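Local structure of putative hydantoin racemase (Klebsiella pneumoniae subsp. pneumoniae, 3QVJ) at residues G72-C77 and A206-V211. The protein racemises allantoin and probably also interconverts the D and L forms of 5-monosubstituted hydantoins. Numbering follows the deposited sequence.
Sequences GHVIAC and AAVKMV
The helical hydrogen bond from V211 N to A207 O, 3.1 Å long, sets A207 and V211 one turn apart on the same face of helix 203-216, the face that lies on strand 72-75. This is the layered packing of an alpha/beta fold of the Asp/Glu/hydantoin racemase family: an inner strand of a four-stranded parallel sheet is covered by a helix running nearly antiparallel to it, at 159°, with the short axes 8.4 Å apart. The helix follows strand 200-201 of the second sheet, so the contact joins the two halves of the chain. No hydrogen bond crosses the interface; valine and alanine side chains and bare backbone make the contact.

G72, having no side chain, presents bare backbone to the helix, and V211 CG1 rests on it, 3.7 Å from G72 CA. With CG1 anti to the backbone N (chi1 173°), V211 carries its other methyl, CG2, to 3.6 Å from H73 O. The H73 side chain leaves the strand away from helix 203-216; it touches I62 of helix 48-68, and its ND1 is hydrogen-bonded to Q5 OE1 on adjacent strand 2-7.

V74 has the beta-branched bulk to fill the middle. Its CG1 nearly eclipses the backbone N (chi1 -4°), a strained torsion, perhaps imperfectly modelled; as modelled it sets CG1 toward V208 and V211, 4.2 Å from V211 CG2, and leaves CG2 beside A207 CB. The small A207 lets the helix come close here; it also touches A100 of helix 97-108. A207 CB lies 3.8 Å from V74 CB and 3.9 Å from V74 CG2.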
loop_
_atom_site.group_PDB
_atom_site.type_symbol
_atom_site.label_atom_id
_atom_site.label_comp_id
_atom_site.label_asym_id
_atom_site.label_seq_id
_atom_site.Cartn_x
_atom_site.Cartn_y
_atom_site.Cartn_z
ATOM N N GLY A 72 -22.486 -24.342 9.329
ATOM C CA GLY A 72 -21.257 -23.565 9.215
ATOM C C GLY A 72 -20.170 -24.042 10.155
ATOM O O GLY A 72 -20.390 -24.918 11.001
ATOM N N HIS A 73 -18.988 -23.454 10.000
ATOM C CA HIS A 73 -17.810 -23.889 10.722
ATOM C C HIS A 73 -17.021 -22.687 11.227
ATOM O O HIS A 73 -16.966 -21.646 10.566
ATOM C CB HIS A 73 -16.899 -24.708 9.808
ATOM C CG HIS A 73 -17.620 -25.694 8.938
ATOM N ND1 HIS A 73 -17.648 -27.043 9.212
ATOM C CD2 HIS A 73 -18.308 -25.530 7.783
ATOM C CE1 HIS A 73 -18.327 -27.669 8.268
ATOM N NE2 HIS A 73 -18.746 -26.772 7.394
ATOM N N VAL A 74 -16.412 -22.833 12.399
ATOM C CA VAL A 74 -15.372 -21.902 12.812
ATOM C C VAL A 74 -14.015 -22.579 13.020
ATOM O O VAL A 74 -13.932 -23.733 13.465
ATOM C CB VAL A 74 -15.808 -20.895 13.952
ATOM C CG1 VAL A 74 -17.284 -21.033 14.334
ATOM C CG2 VAL A 74 -14.878 -20.902 15.171
ATOM N N ILE A 75 -12.964 -21.872 12.619
ATOM C CA ILE A 75 -11.599 -22.332 12.828
ATOM C C ILE A 75 -11.048 -21.579 14.036
ATOM O O ILE A 75 -10.726 -20.389 13.950
ATOM C CB ILE A 75 -10.746 -22.146 11.564
ATOM C CG1 ILE A 75 -11.346 -22.972 10.410
ATOM C CG2 ILE A 75 -9.292 -22.543 11.832
ATOM C CD1 ILE A 75 -10.662 -22.787 9.073
ATOM N N ALA A 76 -10.968 -22.286 15.164
ATOM C CA ALA A 76 -10.682 -21.671 16.458
ATOM C C ALA A 76 -9.199 -21.663 16.861
ATOM O O ALA A 76 -8.854 -21.917 18.020
ATOM C CB ALA A 76 -11.545 -22.304 17.549
ATOM N N CYS A 77 -8.331 -21.378 15.894
ATOM C CA CYS A 77 -6.944 -21.006 16.174
ATOM C C CYS A 77 -6.686 -19.643 15.542
ATOM O O CYS A 77 -7.141 -19.383 14.431
ATOM C CB CYS A 77 -5.962 -22.039 15.621
ATOM S SG CYS A 77 -4.249 -21.450 15.476
ATOM N N ALA A 206 -17.060 -14.218 18.489
ATOM C CA ALA A 206 -17.286 -13.371 17.314
ATOM C C ALA A 206 -17.570 -14.206 16.062
ATOM O O ALA A 206 -18.503 -13.907 15.322
ATOM C CB ALA A 206 -16.100 -12.425 17.087
ATOM N N ALA A 207 -16.787 -15.267 15.856
ATOM C CA ALA A 207 -16.970 -16.165 14.715
ATOM C C ALA A 207 -18.297 -16.927 14.753
ATOM O O ALA A 207 -18.883 -17.205 13.702
ATOM C CB ALA A 207 -15.802 -17.137 14.589
ATOM N N VAL A 208 -18.756 -17.275 15.953
ATOM C CA VAL A 208 -20.054 -17.942 16.106
ATOM C C VAL A 208 -21.169 -17.033 15.575
ATOM O O VAL A 208 -22.009 -17.456 14.772
ATOM C CB VAL A 208 -20.319 -18.370 17.580
ATOM C CG1 VAL A 208 -21.791 -18.754 17.794
ATOM C CG2 VAL A 208 -19.414 -19.538 17.950
ATOM N N LYS A 209 -21.142 -15.774 16.006
ATOM C CA LYS A 209 -22.127 -14.783 15.573
ATOM C C LYS A 209 -22.100 -14.534 14.060
ATOM O O LYS A 209 -23.147 -14.359 13.446
ATOM C CB LYS A 209 -21.953 -13.474 16.348
ATOM C CG LYS A 209 -21.972 -13.607 17.881
ATOM C CD LYS A 209 -23.079 -14.530 18.415
ATOM C CE LYS A 209 -24.444 -13.859 18.422
ATOM N NZ LYS A 209 -25.534 -14.820 18.783
HETATM N N MSE A 210 -20.911 -14.542 13.462
HETATM C CA MSE A 210 -20.780 -14.388 12.011
HETATM C C MSE A 210 -21.419 -15.544 11.243
HETATM O O MSE A 210 -22.104 -15.317 10.246
HETATM C CB MSE A 210 -19.321 -14.242 11.590
HETATM C CG MSE A 210 -18.626 -13.017 12.141
HETATM SE SE MSE A 210 -19.461 -11.331 11.583
HETATM C CE MSE A 210 -17.930 -10.213 11.967
ATOM N N VAL A 211 -21.180 -16.776 11.695
ATOM C CA VAL A 211 -21.799 -17.942 11.059
ATOM C C VAL A 211 -23.320 -17.843 11.173
ATOM O O VAL A 211 -24.034 -18.065 10.191
ATOM C CB VAL A 211 -21.299 -19.298 11.635
ATOM C CG1 VAL A 211 -22.112 -20.455 11.051
ATOM C CG2 VAL A 211 -19.813 -19.504 11.334
#